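Local coordinates for phosphatidylinositol 4,5-bisphosphate-binding protein SLM1 (Saccharomyces cerevisiae, PDB 4A6H) that binds phosphatidylinositol 4,5-bisphosphate at the membrane through its PH domain and acts as an effector of TORC2 and calcineurin signalling, at residues F11-Y22 against N95-Y103. Sequence-based numbering, arbitrary orientation.
With I4D (D-myo-inositol-4-phosphate), chain G; PO4 (phosphate ion), chain E.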
loop_
_atom_site.group_PDB
_atom_site.type_symbol
_atom_site.label_atom_id
_atom_site.label_comp_id
_atom_site.label_asym_id
_atom_site.label_seq_id
_atom_site.Cartn_x
_atom_site.Cartn_y
_atom_site.Cartn_z
ATOM N N PHE A 11 18.745 -5.383 -3.168
ATOM C CA PHE A 11 19.323 -6.690 -2.902
ATOM C C PHE A 11 19.490 -6.914 -1.405
ATOM O O PHE A 11 19.898 -6.000 -0.668
ATOM C CB PHE A 11 20.680 -6.836 -3.598
ATOM C CG PHE A 11 20.588 -6.943 -5.105
ATOM C CD1 PHE A 11 20.406 -8.173 -5.714
ATOM C CD2 PHE A 11 20.658 -5.802 -5.893
ATOM C CE1 PHE A 11 20.317 -8.272 -7.101
ATOM C CE2 PHE A 11 20.562 -5.895 -7.279
ATOM C CZ PHE A 11 20.391 -7.120 -7.869
ATOM N N LEU A 12 19.145 -8.122 -0.968
ATOM C CA LEU A 12 19.427 -8.558 0.395
ATOM C C LEU A 12 20.033 -9.940 0.345
ATOM O O LEU A 12 19.750 -10.718 -0.565
ATOM C CB LEU A 12 18.147 -8.625 1.235
ATOM C CG LEU A 12 17.454 -7.316 1.581
ATOM C CD1 LEU A 12 16.146 -7.595 2.292
ATOM C CD2 LEU A 12 18.383 -6.477 2.447
ATOM N N GLU A 13 20.839 -10.264 1.346
ATOM C CA GLU A 13 21.326 -11.622 1.515
ATOM C C GLU A 13 20.562 -12.283 2.640
ATOM O O GLU A 13 20.399 -11.700 3.704
ATOM C CB GLU A 13 22.809 -11.614 1.827
ATOM C CG GLU A 13 23.628 -11.045 0.693
ATOM C CD GLU A 13 25.100 -11.059 0.994
ATOM O OE1 GLU A 13 25.581 -10.106 1.644
ATOM O OE2 GLU A 13 25.773 -12.027 0.585
ATOM N N ARG A 14 20.070 -13.490 2.414
ATOM C CA ARG A 14 19.317 -14.199 3.442
ATOM C C ARG A 14 20.167 -15.363 3.901
ATOM O O ARG A 14 20.694 -16.108 3.077
ATOM C CB ARG A 14 17.982 -14.703 2.891
ATOM C CG ARG A 14 17.059 -15.275 3.963
ATOM C CD ARG A 14 15.801 -15.884 3.372
ATOM N NE ARG A 14 16.114 -17.033 2.533
ATOM C CZ ARG A 14 15.926 -17.071 1.218
ATOM N NH1 ARG A 14 15.406 -16.026 0.590
ATOM N NH2 ARG A 14 16.250 -18.158 0.535
ATOM N N ARG A 15 20.331 -15.520 5.205
ATOM C CA ARG A 15 21.150 -16.619 5.697
ATOM C C ARG A 15 20.346 -17.908 5.681
ATOM O O ARG A 15 19.181 -17.937 6.078
ATOM C CB ARG A 15 21.664 -16.349 7.113
ATOM C CG ARG A 15 22.680 -17.387 7.568
ATOM C CD ARG A 15 22.807 -17.444 9.084
ATOM N NE ARG A 15 23.306 -16.194 9.644
ATOM C CZ ARG A 15 22.960 -15.722 10.838
ATOM N NH1 ARG A 15 22.106 -16.396 11.597
ATOM N NH2 ARG A 15 23.460 -14.571 11.266
ATOM N N SER A 16 20.958 -18.981 5.191
ATOM C CA SER A 16 20.325 -20.280 5.304
ATOM C C SER A 16 20.943 -21.045 6.460
ATOM O O SER A 16 22.151 -21.262 6.495
ATOM C CB SER A 16 20.477 -21.096 4.028
ATOM O OG SER A 16 20.014 -22.416 4.267
ATOM N N LYS A 17 20.088 -21.443 7.390
ATOM C CA LYS A 17 20.473 -22.214 8.557
ATOM C C LYS A 17 21.008 -23.584 8.159
ATOM O O LYS A 17 21.820 -24.178 8.873
ATOM C CB LYS A 17 19.248 -22.355 9.463
ATOM C CG LYS A 17 19.313 -23.442 10.513
ATOM C CD LYS A 17 17.998 -23.471 11.270
ATOM C CE LYS A 17 17.952 -24.573 12.310
ATOM N NZ LYS A 17 16.618 -24.610 12.970
ATOM N N PHE A 18 20.565 -24.078 7.007
ATOM C CA PHE A 18 20.973 -25.405 6.551
ATOM C C PHE A 18 22.154 -25.341 5.588
ATOM O O PHE A 18 23.083 -26.133 5.700
ATOM C CB PHE A 18 19.780 -26.157 5.948
ATOM C CG PHE A 18 18.632 -26.314 6.905
ATOM C CD1 PHE A 18 18.659 -27.295 7.883
ATOM C CD2 PHE A 18 17.545 -25.458 6.854
ATOM C CE1 PHE A 18 17.617 -27.428 8.778
ATOM C CE2 PHE A 18 16.502 -25.591 7.745
ATOM C CZ PHE A 18 16.540 -26.582 8.706
ATOM N N LEU A 19 22.137 -24.393 4.657
ATOM C CA LEU A 19 23.250 -24.265 3.714
ATOM C C LEU A 19 24.488 -23.624 4.338
ATOM O O LEU A 19 25.571 -23.648 3.747
ATOM C CB LEU A 19 22.843 -23.478 2.467
ATOM C CG LEU A 19 21.628 -23.962 1.678
ATOM C CD1 LEU A 19 21.260 -22.934 0.618
ATOM C CD2 LEU A 19 21.882 -25.320 1.049
ATOM N N LYS A 20 24.323 -23.041 5.524
ATOM C CA LYS A 20 25.413 -22.336 6.206
ATOM C C LYS A 20 26.073 -21.304 5.293
ATOM O O LYS A 20 27.296 -21.183 5.239
ATOM C CB LYS A 20 26.445 -23.318 6.792
ATOM C CG LYS A 20 27.321 -24.046 5.772
ATOM C CD LYS A 20 28.211 -25.093 6.435
ATOM C CE LYS A 20 28.967 -25.927 5.402
ATOM N NZ LYS A 20 29.998 -25.140 4.675
ATOM N N SER A 21 25.240 -20.546 4.589
ATOM C CA SER A 21 25.716 -19.521 3.681
ATOM C C SER A 21 24.602 -18.518 3.430
ATOM O O SER A 21 23.448 -18.751 3.780
ATOM C CB SER A 21 26.124 -20.154 2.355
ATOM O OG SER A 21 25.045 -20.901 1.826
ATOM N N TYR A 22 24.970 -17.391 2.840
ATOM C CA TYR A 22 24.006 -16.368 2.481
ATOM C C TYR A 22 23.601 -16.532 1.035
ATOM O O TYR A 22 24.436 -16.817 0.180
ATOM C CB TYR A 22 24.607 -14.977 2.696
ATOM C CG TYR A 22 24.543 -14.511 4.130
ATOM C CD1 TYR A 22 23.403 -13.895 4.632
ATOM C CD2 TYR A 22 25.623 -14.683 4.986
ATOM C CE1 TYR A 22 23.339 -13.465 5.947
ATOM C CE2 TYR A 22 25.564 -14.261 6.292
ATOM C CZ TYR A 22 24.420 -13.657 6.769
ATOM O OH TYR A 22 24.366 -13.229 8.079
ATOM N N ASN A 95 12.670 -18.127 12.437
ATOM C CA ASN A 95 13.298 -16.827 12.227
ATOM C C ASN A 95 14.294 -16.846 11.086
ATOM O O ASN A 95 15.148 -17.723 11.009
ATOM C CB ASN A 95 14.014 -16.394 13.501
ATOM C CG ASN A 95 13.081 -16.297 14.679
ATOM O OD1 ASN A 95 12.362 -15.315 14.824
ATOM N ND2 ASN A 95 13.070 -17.327 15.520
ATOM N N TRP A 96 14.176 -15.864 10.202
ATOM C CA TRP A 96 15.105 -15.717 9.096
ATOM C C TRP A 96 15.960 -14.478 9.272
ATOM O O TRP A 96 15.490 -13.444 9.753
ATOM C CB TRP A 96 14.349 -15.651 7.779
ATOM C CG TRP A 96 13.966 -17.011 7.261
ATOM C CD1 TRP A 96 14.140 -18.211 7.896
ATOM C CD2 TRP A 96 13.354 -17.309 6.002
ATOM N NE1 TRP A 96 13.668 -19.235 7.109
ATOM C CE2 TRP A 96 13.179 -18.710 5.943
ATOM C CE3 TRP A 96 12.927 -16.531 4.926
ATOM C CZ2 TRP A 96 12.599 -19.347 4.839
ATOM C CZ3 TRP A 96 12.351 -17.171 3.826
ATOM C CH2 TRP A 96 12.197 -18.561 3.796
ATOM N N VAL A 97 17.228 -14.588 8.896
ATOM C CA VAL A 97 18.168 -13.502 9.099
ATOM C C VAL A 97 18.542 -12.918 7.750
ATOM O O VAL A 97 18.918 -13.659 6.832
ATOM C CB VAL A 97 19.423 -13.986 9.838
ATOM C CG1 VAL A 97 20.439 -12.857 9.953
ATOM C CG2 VAL A 97 19.051 -14.510 11.228
ATOM N N PHE A 98 18.398 -11.598 7.627
ATOM C CA PHE A 98 18.739 -10.874 6.419
ATOM C C PHE A 98 19.915 -9.953 6.646
ATOM O O PHE A 98 20.100 -9.418 7.736
ATOM C CB PHE A 98 17.545 -10.048 5.932
ATOM C CG PHE A 98 16.405 -10.881 5.418
ATOM C CD1 PHE A 98 15.418 -11.319 6.278
ATOM C CD2 PHE A 98 16.323 -11.233 4.075
ATOM C CE1 PHE A 98 14.365 -12.088 5.811
ATOM C CE2 PHE A 98 15.271 -12.000 3.607
ATOM C CZ PHE A 98 14.291 -12.426 4.472
ATOM N N LYS A 99 20.710 -9.767 5.604
ATOM C CA LYS A 99 21.866 -8.899 5.682
ATOM C C LYS A 99 21.851 -7.905 4.525
ATOM O O LYS A 99 21.778 -8.294 3.361
ATOM C CB LYS A 99 23.156 -9.726 5.676
ATOM C CG LYS A 99 24.431 -8.887 5.731
ATOM C CD LYS A 99 25.678 -9.741 5.955
ATOM C CE LYS A 99 25.994 -10.610 4.763
ATOM N NZ LYS A 99 27.336 -11.247 4.927
ATOM N N ALA A 100 21.939 -6.616 4.851
ATOM C CA ALA A 100 21.969 -5.578 3.833
ATOM C C ALA A 100 23.404 -5.106 3.648
ATOM O O ALA A 100 24.335 -5.639 4.265
ATOM C CB ALA A 100 21.064 -4.413 4.216
ATOM N N ASP A 101 23.573 -4.085 2.817
ATOM C CA ASP A 101 24.903 -3.573 2.488
ATOM C C ASP A 101 25.549 -2.753 3.610
ATOM O O ASP A 101 26.773 -2.687 3.713
ATOM C CB ASP A 101 24.816 -2.716 1.225
ATOM C CG ASP A 101 23.592 -3.045 0.380
ATOM O OD1 ASP A 101 22.452 -2.781 0.833
ATOM O OD2 ASP A 101 23.768 -3.570 -0.738
ATOM N N SER A 102 24.722 -2.130 4.439
ATOM C CA SER A 102 25.203 -1.232 5.484
ATOM C C SER A 102 24.186 -1.148 6.607
ATOM O O SER A 102 23.033 -1.544 6.442
ATOM C CB SER A 102 25.410 0.170 4.915
ATOM O OG SER A 102 24.171 0.732 4.506
ATOM N N TYR A 103 24.609 -0.609 7.744
ATOM C CA TYR A 103 23.701 -0.377 8.860
ATOM C C TYR A 103 22.529 0.482 8.411
ATOM O O TYR A 103 21.381 0.184 8.716
ATOM C CB TYR A 103 24.432 0.300 10.032
ATOM C CG TYR A 103 23.528 0.676 11.178
ATOM C CD1 TYR A 103 23.169 -0.259 12.140
ATOM C CD2 TYR A 103 23.021 1.967 11.300
ATOM C CE1 TYR A 103 22.329 0.082 13.193
ATOM C CE2 TYR A 103 22.180 2.311 12.341
ATOM C CZ TYR A 103 21.838 1.369 13.284
ATOM O OH TYR A 103 21.008 1.720 14.325
HETATM O O5 I4D G . 25.734 -15.279 10.125
HETATM C C5 I4D G . 27.050 -14.832 9.476
HETATM C C6 I4D G . 27.204 -13.268 9.527
HETATM O O6 I4D G . 26.872 -12.646 10.731
HETATM C C4 I4D G . 27.825 -15.898 8.526
HETATM O O4 I4D G . 27.729 -17.313 8.744
HETATM P P4 I4D G . 26.884 -18.348 7.996
HETATM O O43 I4D G . 26.488 -17.942 6.626
HETATM O O42 I4D G . 25.670 -18.674 8.740
HETATM O O41 I4D G . 27.671 -19.587 7.968
HETATM C C3 I4D G . 29.160 -15.368 8.139
HETATM O O3 I4D G . 29.588 -16.047 6.977
HETATM C C2 I4D G . 29.123 -13.857 7.881
HETATM O O2 I4D G . 29.226 -13.436 6.541
HETATM C C1 I4D G . 28.422 -12.768 8.788
HETATM O O1 I4D G . 28.621 -11.357 8.475
HETATM P P PO4 E . 14.978 -20.849 13.979
HETATM O O1 PO4 E . 16.431 -20.443 13.985
HETATM O O2 PO4 E . 14.516 -21.020 12.551
HETATM O O3 PO4 E . 14.823 -22.153 14.727
HETATM O O4 PO4 E . 14.143 -19.792 14.656
HETATM O O HOH W 1 23.839 -7.751 1.566
HETATM O O HOH W 2 27.951 -12.400 2.744
HETATM O O HOH W 3 18.103 -17.293 8.497
#
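Lys99 lies across one face of Tyr22 on the ligand-binding side of this PH domain. Its strand, 95-99, runs antiparallel to the first strand, 8-16, within the bent sheet of the fold. Glu13 and Lys99 form a hydrogen-bonded pair, with Glu13 N to Lys99 O at 3.0 Å and Lys99 N to Glu13 O at 2.7 Å. A third backbone bond joins Arg15 N to Val97 O.

Lys99 CG points away from the backbone N, and the chain then turns at chi3 (69°). Lys99 CE thus lies over the centre of the Tyr22 ring, 3.9 Å from its centroid. Lys99 NZ sits above the same face in a cation-pi contact. The opposite face of the ring is met near its rim by Arg15 CG. Glu13 lies alongside Lys99, but the salt bridge is long, Glu13 OE1 to Lys99 NZ 3.9 Å. One water links Glu13 OE2 to Lys99 NZ, and another links Glu13 OE1 to Lys99 O.

Inositol-4-phosphate borders this group. Its ring carbons meet the edge of Tyr22, and Lys99 NZ gives a weak bond to O2. This is probably the non-canonical site of the PH domain. Val97 packs against one face of the Arg15 guanidinium.

Arg14 and Phe98 point to the other side of the sheet. Arg14 CG lies over the Phe98 ring, 4.1 Å from its centroid. Leu12 CD1 also touches Phe98. Arg14 NH1 forms a salt bridge with Glu36. The Arg14 guanidinium plane is tilted 31° from the Trp96 ring plane, an off-centre cation-pi contact, and Arg14 CD comes within 3.3 Å of Trp96 CE3.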